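Local coordinates for porin protein associated with imipenem resistance (PDB 4FUV), which forms an eight-stranded beta-barrel in the outer membrane of Acinetobacter baumannii and probably takes part in the uptake of ornithine and the antibiotic imipenem, at residues Tyr142-Ala147 against Tyr171-Pro176; Asp71-Tyr76 against Tyr103-Tyr108. All blocks are in the same frame, centred on the assembly; numbering follows the deposited sequence.

Interaction 1: residues Tyr142-Ala147 against Tyr171-Pro176. With C8E ((hydroxyethyloxy)tri(ethyloxy)octane), chain K; C8E ((hydroxyethyloxy)tri(ethyloxy)octane), chain D.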
ATOM      1  N   TYR A 142       1.669  14.948 -26.615  1.00 33.40           N
ATOM      2  CA  TYR A 142       0.963  14.137 -27.591  1.00 30.29           C
ATOM      3  C   TYR A 142       0.259  15.068 -28.560  1.00 38.67           C
ATOM      4  O   TYR A 142      -0.636  15.820 -28.172  1.00 45.01           O
ATOM      5  CB  TYR A 142      -0.068  13.253 -26.891  1.00 25.77           C
ATOM      6  CG  TYR A 142       0.546  12.167 -26.034  1.00 22.71           C
ATOM      7  CD1 TYR A 142       0.968  12.435 -24.741  1.00 30.69           C
ATOM      8  CD2 TYR A 142       0.701  10.882 -26.521  1.00 21.13           C
ATOM      9  CE1 TYR A 142       1.530  11.455 -23.955  1.00 31.59           C
ATOM     10  CE2 TYR A 142       1.254   9.888 -25.742  1.00 29.51           C
ATOM     11  CZ  TYR A 142       1.673  10.186 -24.459  1.00 32.85           C
ATOM     12  OH  TYR A 142       2.239   9.214 -23.675  1.00 36.30           O
ATOM     13  N   LYS A 143       0.659  15.019 -29.824  1.00 28.66           N
ATOM     14  CA  LYS A 143       0.015  15.833 -30.838  1.00 34.59           C
ATOM     15  C   LYS A 143      -0.269  14.990 -32.074  1.00 29.53           C
ATOM     16  O   LYS A 143       0.648  14.430 -32.662  1.00 26.54           O
ATOM     17  CB  LYS A 143       0.895  17.034 -31.189  1.00 42.04           C
ATOM     18  CG  LYS A 143       0.407  17.818 -32.388  1.00 53.99           C
ATOM     19  N   ASN A 144      -1.539  14.914 -32.471  1.00 24.19           N
ATOM     20  CA  ASN A 144      -1.959  14.075 -33.589  1.00 26.14           C
ATOM     21  C   ASN A 144      -3.101  14.750 -34.324  1.00 33.95           C
ATOM     22  O   ASN A 144      -4.083  15.157 -33.696  1.00 24.05           O
ATOM     23  CB  ASN A 144      -2.480  12.721 -33.089  1.00 29.66           C
ATOM     24  CG  ASN A 144      -1.403  11.844 -32.481  1.00 30.33           C
ATOM     25  OD1 ASN A 144      -1.201  11.849 -31.272  1.00 32.47           O
ATOM     26  ND2 ASN A 144      -0.748  11.042 -33.311  1.00 29.79           N
ATOM     27  N   ASP A 145      -3.000  14.864 -35.644  1.00 32.95           N
ATOM     28  CA  ASP A 145      -4.082  15.466 -36.408  1.00 35.72           C
ATOM     29  C   ASP A 145      -5.312  14.574 -36.275  1.00 40.77           C
ATOM     30  O   ASP A 145      -6.441  15.058 -36.106  1.00 31.18           O
ATOM     31  CB  ASP A 145      -3.696  15.651 -37.879  1.00 37.08           C
ATOM     32  CG  ASP A 145      -2.796  16.858 -38.099  1.00 46.44           C
ATOM     33  OD1 ASP A 145      -2.755  17.740 -37.218  1.00 45.75           O
ATOM     34  OD2 ASP A 145      -2.138  16.930 -39.158  1.00 53.84           O
ATOM     35  N   ILE A 146      -5.074  13.269 -36.320  1.00 33.43           N
ATOM     36  CA  ILE A 146      -6.133  12.286 -36.143  1.00 35.87           C
ATOM     37  C   ILE A 146      -5.570  10.990 -35.559  1.00 38.65           C
ATOM     38  O   ILE A 146      -4.651  10.400 -36.118  1.00 46.00           O
ATOM     39  CB  ILE A 146      -6.898  12.028 -37.465  1.00 44.39           C
ATOM     40  CG1 ILE A 146      -7.866  10.856 -37.313  1.00 45.11           C
ATOM     41  CG2 ILE A 146      -5.937  11.773 -38.615  1.00 54.73           C
ATOM     42  CD1 ILE A 146      -8.530  10.468 -38.610  1.00 49.75           C
ATOM     43  N   ALA A 147      -6.092  10.592 -34.402  1.00 28.67           N
ATOM     44  CA  ALA A 147      -5.685   9.350 -33.741  1.00 29.49           C
ATOM     45  C   ALA A 147      -6.913   8.481 -33.495  1.00 30.69           C
ATOM     46  O   ALA A 147      -7.925   8.965 -32.997  1.00 26.43           O
ATOM     47  CB  ALA A 147      -4.997   9.649 -32.419  1.00 21.89           C
ATOM     48  N   TYR A 171      -6.096   6.203 -27.008  1.00 18.77           N
ATOM     49  CA  TYR A 171      -5.833   6.653 -28.358  1.00 23.30           C
ATOM     50  C   TYR A 171      -4.534   6.014 -28.812  1.00 22.46           C
ATOM     51  O   TYR A 171      -3.589   5.932 -28.039  1.00 27.02           O
ATOM     52  CB  TYR A 171      -5.694   8.184 -28.394  1.00 19.62           C
ATOM     53  CG  TYR A 171      -6.957   8.933 -28.004  1.00 24.18           C
ATOM     54  CD1 TYR A 171      -7.988   9.125 -28.920  1.00 22.86           C
ATOM     55  CD2 TYR A 171      -7.111   9.462 -26.732  1.00 21.19           C
ATOM     56  CE1 TYR A 171      -9.149   9.827 -28.566  1.00 20.24           C
ATOM     57  CE2 TYR A 171      -8.266  10.154 -26.370  1.00 25.29           C
ATOM     58  CZ  TYR A 171      -9.269  10.338 -27.290  1.00 29.90           C
ATOM     59  OH  TYR A 171     -10.402  11.033 -26.916  1.00 38.28           O
ATOM     60  N   TYR A 172      -4.493   5.541 -30.048  1.00 22.61           N
ATOM     61  CA  TYR A 172      -3.235   5.123 -30.635  1.00 21.96           C
ATOM     62  C   TYR A 172      -2.576   6.367 -31.206  1.00 23.35           C
ATOM     63  O   TYR A 172      -2.982   6.870 -32.251  1.00 27.56           O
ATOM     64  CB  TYR A 172      -3.452   4.092 -31.735  1.00 22.69           C
ATOM     65  CG  TYR A 172      -2.203   3.794 -32.548  1.00 24.15           C
ATOM     66  CD1 TYR A 172      -1.020   3.394 -31.937  1.00 31.01           C
ATOM     67  CD2 TYR A 172      -2.215   3.898 -33.930  1.00 29.77           C
ATOM     68  CE1 TYR A 172       0.125   3.111 -32.692  1.00 26.45           C
ATOM     69  CE2 TYR A 172      -1.079   3.610 -34.694  1.00 25.45           C
ATOM     70  CZ  TYR A 172       0.083   3.228 -34.067  1.00 31.70           C
ATOM     71  OH  TYR A 172       1.194   2.958 -34.832  1.00 35.80           O
ATOM     72  N   THR A 173      -1.563   6.854 -30.505  1.00 22.08           N
ATOM     73  CA  THR A 173      -0.915   8.119 -30.834  1.00 25.84           C
ATOM     74  C   THR A 173       0.504   7.971 -31.362  1.00 27.69           C
ATOM     75  O   THR A 173       1.061   8.913 -31.941  1.00 28.29           O
ATOM     76  CB  THR A 173      -0.821   8.979 -29.572  1.00 30.81           C
ATOM     77  OG1 THR A 173      -0.149   8.229 -28.553  1.00 26.36           O
ATOM     78  CG2 THR A 173      -2.219   9.316 -29.081  1.00 20.67           C
ATOM     79  N   GLY A 174       1.102   6.801 -31.152  1.00 25.66           N
ATOM     80  CA  GLY A 174       2.535   6.663 -31.334  1.00 22.93           C
ATOM     81  C   GLY A 174       3.208   7.312 -30.135  1.00 28.03           C
ATOM     82  O   GLY A 174       2.540   7.997 -29.342  1.00 22.17           O
ATOM     83  N   ASN A 175       4.517   7.109 -29.977  1.00 23.19           N
ATOM     84  CA  ASN A 175       5.229   7.731 -28.867  1.00 30.42           C
ATOM     85  C   ASN A 175       5.144   9.250 -28.898  1.00 30.18           C
ATOM     86  O   ASN A 175       5.233   9.854 -29.961  1.00 28.17           O
ATOM     87  CB  ASN A 175       6.700   7.327 -28.869  1.00 29.90           C
ATOM     88  CG  ASN A 175       6.887   5.842 -28.690  1.00 31.98           C
ATOM     89  OD1 ASN A 175       6.877   5.093 -29.656  1.00 24.11           O
ATOM     90  ND2 ASN A 175       7.056   5.411 -27.454  1.00 23.17           N
ATOM     91  N   PRO A 176       5.013   9.867 -27.720  1.00 26.24           N
ATOM     92  CA  PRO A 176       4.960  11.325 -27.618  1.00 30.82           C
ATOM     93  C   PRO A 176       6.336  11.934 -27.823  1.00 33.59           C
ATOM     94  O   PRO A 176       7.343  11.214 -27.850  1.00 35.43           O
ATOM     95  CB  PRO A 176       4.512  11.546 -26.173  1.00 35.26           C
ATOM     96  CG  PRO A 176       5.117  10.383 -25.433  1.00 29.18           C
ATOM     97  CD  PRO A 176       5.033   9.218 -26.395  1.00 24.06           C
TER
HETATM   98  C8  C8E K 310      -7.290   1.412 -32.854  1.00 56.01           C
HETATM   99  O9  C8E K 310      -6.108   0.814 -33.382  1.00 61.88           O
HETATM  100  C10 C8E K 310      -5.800   1.282 -34.685  1.00 62.70           C
HETATM  101  C11 C8E K 310      -4.535   0.600 -35.194  1.00 70.35           C
HETATM  102  O12 C8E K 310      -4.548   0.603 -36.611  1.00 73.80           O
HETATM  103  C13 C8E K 310      -4.073   1.827 -37.147  1.00 74.54           C
HETATM  104  O15 C8E K 310      -3.665   4.881 -37.966  1.00 54.22           O
HETATM  105  C16 C8E K 310      -3.373   6.238 -37.671  1.00 49.43           C
HETATM  106  C17 C8E K 310      -2.737   6.266 -36.287  1.00 49.86           C
HETATM  107  O18 C8E K 310      -2.000   7.458 -36.111  1.00 53.14           O
HETATM  108  C19 C8E K 310      -1.061   7.322 -35.065  1.00 55.68           C
HETATM  109  C20 C8E K 310       0.189   6.614 -35.589  1.00 58.23           C
HETATM  110  O21 C8E K 310       1.359   7.334 -35.251  1.00 66.65           O
HETATM  111  C1  C8E D 303     -13.292   6.371 -13.335  1.00 61.88           C
HETATM  112  C2  C8E D 303     -12.764   6.015 -14.719  1.00 60.29           C
HETATM  113  C3  C8E D 303     -11.241   5.966 -14.703  1.00 64.96           C
HETATM  114  C5  C8E D 303      -7.253   5.922 -16.863  1.00 50.34           C
HETATM  115  C6  C8E D 303      -5.859   5.779 -17.463  1.00 53.09           C
HETATM  116  C7  C8E D 303      -4.812   6.577 -16.688  1.00 62.95           C
HETATM  117  C8  C8E D 303      -4.610   7.992 -17.224  1.00 68.76           C
HETATM  118  O9  C8E D 303      -3.236   8.293 -17.390  1.00 71.02           O
HETATM  119  C10 C8E D 303      -3.039   9.410 -18.236  1.00 72.05           C
HETATM  120  C11 C8E D 303      -1.608   9.939 -18.149  1.00 71.97           C
HETATM  121  O12 C8E D 303      -0.840   9.415 -19.210  1.00 71.85           O
HETATM  122  C13 C8E D 303       0.229  10.240 -19.624  1.00 63.96           C
HETATM  123  C14 C8E D 303       0.894   9.547 -20.804  1.00 60.23           C
HETATM  124  O15 C8E D 303       0.534   8.183 -20.721  1.00 67.67           O
HETATM  125  C16 C8E D 303       1.619   7.280 -20.760  1.00 63.18           C
HETATM  126  C17 C8E D 303       1.105   5.898 -21.142  1.00 54.62           C
HETATM  127  O18 C8E D 303       1.410   4.993 -20.107  1.00 54.61           O

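Interaction 2: residues Asp71-Tyr76 against Tyr103-Tyr108. With C8E ((hydroxyethyloxy)tri(ethyloxy)octane), chain C.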
ATOM      1  N   ASP A  71      -1.892  20.581 -20.195  0.54 41.82           N
ATOM      2  CA  ASP A  71      -2.669  21.419 -21.093  0.54 43.05           C
ATOM      3  C   ASP A  71      -3.275  20.527 -22.172  0.54 38.84           C
ATOM      4  O   ASP A  71      -2.565  19.760 -22.816  0.54 38.34           O
ATOM      5  CB  ASP A  71      -1.770  22.498 -21.707  0.54 47.86           C
ATOM      6  CG  ASP A  71      -2.536  23.494 -22.551  0.54 52.68           C
ATOM      7  OD1 ASP A  71      -3.777  23.570 -22.424  0.54 56.22           O
ATOM      8  OD2 ASP A  71      -1.889  24.210 -23.343  0.54 56.43           O
ATOM      9  N   ASN A  72      -4.590  20.619 -22.351  1.00 31.76           N
ATOM     10  CA  ASN A  72      -5.298  19.761 -23.296  1.00 31.84           C
ATOM     11  C   ASN A  72      -6.096  20.567 -24.325  1.00 31.68           C
ATOM     12  O   ASN A  72      -6.568  21.673 -24.044  1.00 29.66           O
ATOM     13  CB  ASN A  72      -6.220  18.774 -22.562  1.00 30.18           C
ATOM     14  CG  ASN A  72      -5.574  18.172 -21.314  1.00 37.79           C
ATOM     15  OD1 ASN A  72      -5.625  18.756 -20.228  1.00 40.78           O
ATOM     16  ND2 ASN A  72      -4.975  16.996 -21.465  1.00 29.79           N
ATOM     17  N   ASN A  73      -6.237  20.002 -25.517  1.00 31.46           N
ATOM     18  CA  ASN A  73      -6.967  20.646 -26.600  1.00 33.99           C
ATOM     19  C   ASN A  73      -7.362  19.577 -27.598  1.00 33.05           C
ATOM     20  O   ASN A  73      -6.764  19.446 -28.664  1.00 37.43           O
ATOM     21  CB  ASN A  73      -6.108  21.725 -27.270  1.00 34.33           C
ATOM     22  CG  ASN A  73      -6.918  22.623 -28.197  1.00 38.66           C
ATOM     23  OD1 ASN A  73      -8.065  22.978 -27.904  1.00 40.98           O
ATOM     24  ND2 ASN A  73      -6.327  22.987 -29.323  1.00 30.84           N
ATOM     25  N   ASN A  74      -8.376  18.805 -27.233  1.00 28.70           N
ATOM     26  CA  ASN A  74      -8.761  17.630 -27.987  1.00 22.71           C
ATOM     27  C   ASN A  74     -10.190  17.733 -28.514  1.00 22.74           C
ATOM     28  O   ASN A  74     -11.085  18.187 -27.796  1.00 22.88           O
ATOM     29  CB  ASN A  74      -8.648  16.423 -27.073  1.00 23.62           C
ATOM     30  CG  ASN A  74      -7.294  16.338 -26.404  1.00 29.73           C
ATOM     31  OD1 ASN A  74      -6.263  16.303 -27.073  1.00 32.18           O
ATOM     32  ND2 ASN A  74      -7.288  16.325 -25.080  1.00 35.09           N
ATOM     33  N   VAL A  75     -10.387  17.324 -29.766  1.00 22.71           N
ATOM     34  CA  VAL A  75     -11.724  17.187 -30.347  1.00 24.29           C
ATOM     35  C   VAL A  75     -11.919  15.731 -30.744  1.00 28.61           C
ATOM     36  O   VAL A  75     -11.073  15.161 -31.432  1.00 23.67           O
ATOM     37  CB  VAL A  75     -11.895  18.034 -31.631  1.00 28.53           C
ATOM     38  CG1 VAL A  75     -13.290  17.831 -32.224  1.00 26.08           C
ATOM     39  CG2 VAL A  75     -11.636  19.494 -31.357  1.00 28.78           C
ATOM     40  N   TYR A  76     -13.038  15.132 -30.353  1.00 25.12           N
ATOM     41  CA  TYR A  76     -13.241  13.715 -30.656  1.00 26.10           C
ATOM     42  C   TYR A  76     -14.608  13.382 -31.232  1.00 23.07           C
ATOM     43  O   TYR A  76     -15.624  14.037 -30.938  1.00 28.76           O
ATOM     44  CB  TYR A  76     -12.941  12.843 -29.426  1.00 20.08           C
ATOM     45  CG  TYR A  76     -13.932  13.010 -28.274  1.00 31.41           C
ATOM     46  CD1 TYR A  76     -15.111  12.257 -28.223  1.00 28.50           C
ATOM     47  CD2 TYR A  76     -13.682  13.894 -27.232  1.00 20.26           C
ATOM     48  CE1 TYR A  76     -16.018  12.398 -27.174  1.00 21.35           C
ATOM     49  CE2 TYR A  76     -14.584  14.054 -26.181  1.00 21.70           C
ATOM     50  CZ  TYR A  76     -15.754  13.280 -26.154  1.00 27.06           C
ATOM     51  OH  TYR A  76     -16.674  13.391 -25.129  1.00 26.84           O
ATOM     52  N   TYR A 103      -8.669  14.567 -32.840  1.00 28.00           N
ATOM     53  CA  TYR A 103      -7.560  15.481 -32.927  1.00 23.00           C
ATOM     54  C   TYR A 103      -7.055  15.621 -31.502  1.00 27.22           C
ATOM     55  O   TYR A 103      -7.831  15.929 -30.604  1.00 29.19           O
ATOM     56  CB  TYR A 103      -8.050  16.840 -33.444  1.00 23.87           C
ATOM     57  CG  TYR A 103      -7.021  17.926 -33.340  1.00 33.46           C
ATOM     58  CD1 TYR A 103      -6.896  18.693 -32.180  1.00 32.01           C
ATOM     59  CD2 TYR A 103      -6.160  18.187 -34.400  1.00 29.04           C
ATOM     60  CE1 TYR A 103      -5.937  19.697 -32.088  1.00 31.65           C
ATOM     61  CE2 TYR A 103      -5.212  19.193 -34.320  1.00 30.62           C
ATOM     62  CZ  TYR A 103      -5.099  19.938 -33.166  1.00 35.37           C
ATOM     63  OH  TYR A 103      -4.145  20.931 -33.093  1.00 38.06           O
ATOM     64  N   LEU A 104      -5.759  15.408 -31.294  1.00 22.77           N
ATOM     65  CA  LEU A 104      -5.175  15.437 -29.963  1.00 26.29           C
ATOM     66  C   LEU A 104      -4.088  16.499 -29.847  1.00 30.03           C
ATOM     67  O   LEU A 104      -3.306  16.687 -30.766  1.00 30.79           O
ATOM     68  CB  LEU A 104      -4.557  14.070 -29.641  1.00 28.61           C
ATOM     69  CG  LEU A 104      -5.582  12.940 -29.573  1.00 23.18           C
ATOM     70  CD1 LEU A 104      -4.841  11.628 -29.458  1.00 30.07           C
ATOM     71  CD2 LEU A 104      -6.485  13.166 -28.371  1.00 24.10           C
ATOM     72  N   ASP A 105      -4.035  17.172 -28.705  1.00 30.60           N
ATOM     73  CA  ASP A 105      -2.944  18.099 -28.390  1.00 29.92           C
ATOM     74  C   ASP A 105      -2.870  18.159 -26.877  1.00 36.39           C
ATOM     75  O   ASP A 105      -3.671  18.839 -26.234  1.00 37.42           O
ATOM     76  CB  ASP A 105      -3.195  19.494 -28.998  1.00 25.17           C
ATOM     77  CG  ASP A 105      -2.061  20.481 -28.732  1.00 37.54           C
ATOM     78  OD1 ASP A 105      -1.125  20.180 -27.966  1.00 32.19           O
ATOM     79  OD2 ASP A 105      -2.115  21.591 -29.286  1.00 37.03           O
ATOM     80  N   ASN A 106      -1.917  17.425 -26.312  1.00 31.55           N
ATOM     81  CA  ASN A 106      -1.799  17.302 -24.865  1.00 33.62           C
ATOM     82  C   ASN A 106      -0.356  17.501 -24.408  1.00 37.90           C
ATOM     83  O   ASN A 106       0.541  16.790 -24.849  1.00 31.66           O
ATOM     84  CB  ASN A 106      -2.308  15.930 -24.408  1.00 33.35           C
ATOM     85  CG  ASN A 106      -3.769  15.686 -24.790  1.00 38.36           C
ATOM     86  OD1 ASN A 106      -4.687  16.053 -24.050  1.00 31.52           O
ATOM     87  ND2 ASN A 106      -3.987  15.061 -25.946  1.00 35.82           N
ATOM     88  N   ASP A 107      -0.133  18.476 -23.536  1.00 29.12           N
ATOM     89  CA  ASP A 107       1.188  18.684 -22.969  1.00 39.78           C
ATOM     90  C   ASP A 107       1.196  18.341 -21.492  1.00 45.26           C
ATOM     91  O   ASP A 107       0.352  18.809 -20.728  1.00 46.41           O
ATOM     92  CB  ASP A 107       1.635  20.132 -23.160  1.00 45.87           C
ATOM     93  CG  ASP A 107       1.643  20.548 -24.613  1.00 67.48           C
ATOM     94  OD1 ASP A 107       1.917  19.693 -25.480  1.00 76.82           O
ATOM     95  OD2 ASP A 107       1.374  21.733 -24.891  1.00 77.96           O
ATOM     96  N   TYR A 108       2.157  17.515 -21.105  1.00 44.06           N
ATOM     97  CA  TYR A 108       2.410  17.215 -19.707  1.00 45.34           C
ATOM     98  C   TYR A 108       3.781  17.778 -19.302  1.00 54.69           C
ATOM     99  O   TYR A 108       4.757  17.673 -20.047  1.00 60.63           O
ATOM    100  CB  TYR A 108       2.334  15.706 -19.481  1.00 47.23           C
ATOM    101  CG  TYR A 108       1.023  15.102 -19.943  1.00 37.81           C
ATOM    102  CD1 TYR A 108       0.835  14.700 -21.265  1.00 39.30           C
ATOM    103  CD2 TYR A 108      -0.039  14.955 -19.064  1.00 38.86           C
ATOM    104  CE1 TYR A 108      -0.389  14.146 -21.687  1.00 34.83           C
ATOM    105  CE2 TYR A 108      -1.246  14.417 -19.476  1.00 40.98           C
ATOM    106  CZ  TYR A 108      -1.421  14.015 -20.787  1.00 39.81           C
ATOM    107  OH  TYR A 108      -2.642  13.482 -21.175  1.00 40.22           O
TER
HETATM  108  C1  C8E C 302     -18.794  20.158 -29.784  1.00 40.91           C
HETATM  109  C2  C8E C 302     -17.369  20.077 -30.328  1.00 43.75           C
HETATM  110  C3  C8E C 302     -16.834  21.459 -30.686  1.00 54.08           C
HETATM  111  C4  C8E C 302     -15.492  21.401 -31.414  1.00 47.62           C
HETATM  112  C5  C8E C 302     -14.431  22.221 -30.690  1.00 43.57           C
HETATM  113  C6  C8E C 302     -13.456  22.930 -31.627  1.00 44.99           C
HETATM  114  C7  C8E C 302     -12.064  23.001 -30.997  1.00 49.29           C
HETATM  115  C8  C8E C 302     -11.047  23.644 -31.932  1.00 54.34           C
HETATM  116  O9  C8E C 302      -9.734  23.331 -31.518  1.00 55.06           O
HETATM  117  C10 C8E C 302      -9.150  22.303 -32.288  1.00 55.83           C

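Interaction 1: residues Tyr142-Ala147 against Tyr171-Pro176
Tyr-142 lies with one ring face under Pro-176 and one ring edge against Thr-173. With CG beside its own backbone N and anti to the carbonyl carbon (chi1 -69°), its side chain runs alongside that of the proline, pointing the same way. Beyond CB, the near end of the ring at CG is 4.0 Å from Pro-176 CB; further out, CD2 comes 3.4 Å from Thr-173 OG1, which sits near the ring plane. Over the middle of the ring Pro-176 CB makes a CH-pi contact, 3.5 Å from the centroid and only 10° off the normal. The proline CG follows, meeting CZ and the hydroxyl, and at the tip OH is 3.2 Å from C14 of the C8E detergent of chain D. Thr-173 OG1 donates to Gly-174 O and also has a weak hydrogen bond with Lys-212 O. All this lies where strands of the outer-membrane beta-barrel are interrupted: the chain turns a corner at Asp-145 and Ile-146 between strands 134-144 and 147-154, and strand 162-172 gives way to a loop before 177-187. Asn-144 bridges the two segments. Its ND2 donates to Thr-173 O at 3.1 Å, nearly straight (168°), with Thr-173 O in the Asn-144 amide plane, while OD1 rests 3.4 Å from Thr-173 CB. Beyond the corner, Ala-147 CB packs 3.4 Å from Tyr-172 O. The Tyr-172 ring itself lies against the C8E of chain K and also meets Trp-213.

Interaction 2: residues Asp71-Tyr76 against Tyr103-Tyr108
An antiparallel strand pair of the beta-barrel wall joins Asp-71-Tyr-76 to Tyr-103-Tyr-108, and a cluster of asparagine side chains reinforces its backbone ladder. Hydrogen-bonded pairs Asp-71 with Asp-107 and Val-75 with Tyr-103 flank the middle of the ladder. Between them it is irregular: Asn-73 N reaches Asp-105 O only through a weak, bent bond, and the amide of Asp-105 uses a side chain as acceptor, Asn-74 OD1 at 2.9 Å. Asn-74 can do this because its CG stands beside its own backbone N (chi1 -52°), bringing the amide over the neighbouring strand. There it crosses the Asn-106 side chain at about a right angle, the amide planes 29° apart: Asn-74 ND2 donates to Asn-106 OD1 at 2.8 Å, and Asn-106 ND2 returns a weak bond to Asn-74 OD1. Asn-106 OD1 accepts a second straight bond in its own carbonyl plane from Asn-72 ND2, also 2.8 Å, so two donors grip this buried oxygen. Asp-71 and Asp-107 point to the other face. On that face Val-75 packs beside Tyr-103, with Val-75 CG2 3.6 Å from C7 of the C8E of chain C. Asn-73 OD1 is taken by Tyr-48 OH. Strand 42-56 adjoins 71-76 and strand 134-144 adjoins 103-108, while Leu-214 of strand 213-224 lies against Asn-106 and Tyr-108.

Interaction 2 lies in the barrel wall one strand over from interaction 1, their centres about 9 Å apart. Strand 95-114 joins them: Asn-106 N and Leu-104 N probably donate to Tyr-142 O and Asn-144 O. Leu-104 also reaches into the first contact, its CD1 3.5 Å from Thr-173 CG2 and 3.6 Å from Ala-147 CB. Interaction 1 is largely buried and joins strand ends and a loop through ring, proline and threonine packing with one side-chain hydrogen bond across the segments. Interaction 2 is partly buried and combines strand pairing, locally interrupted in the middle, with an asparagine network on one face, while acidic groups and a detergent lie on the other.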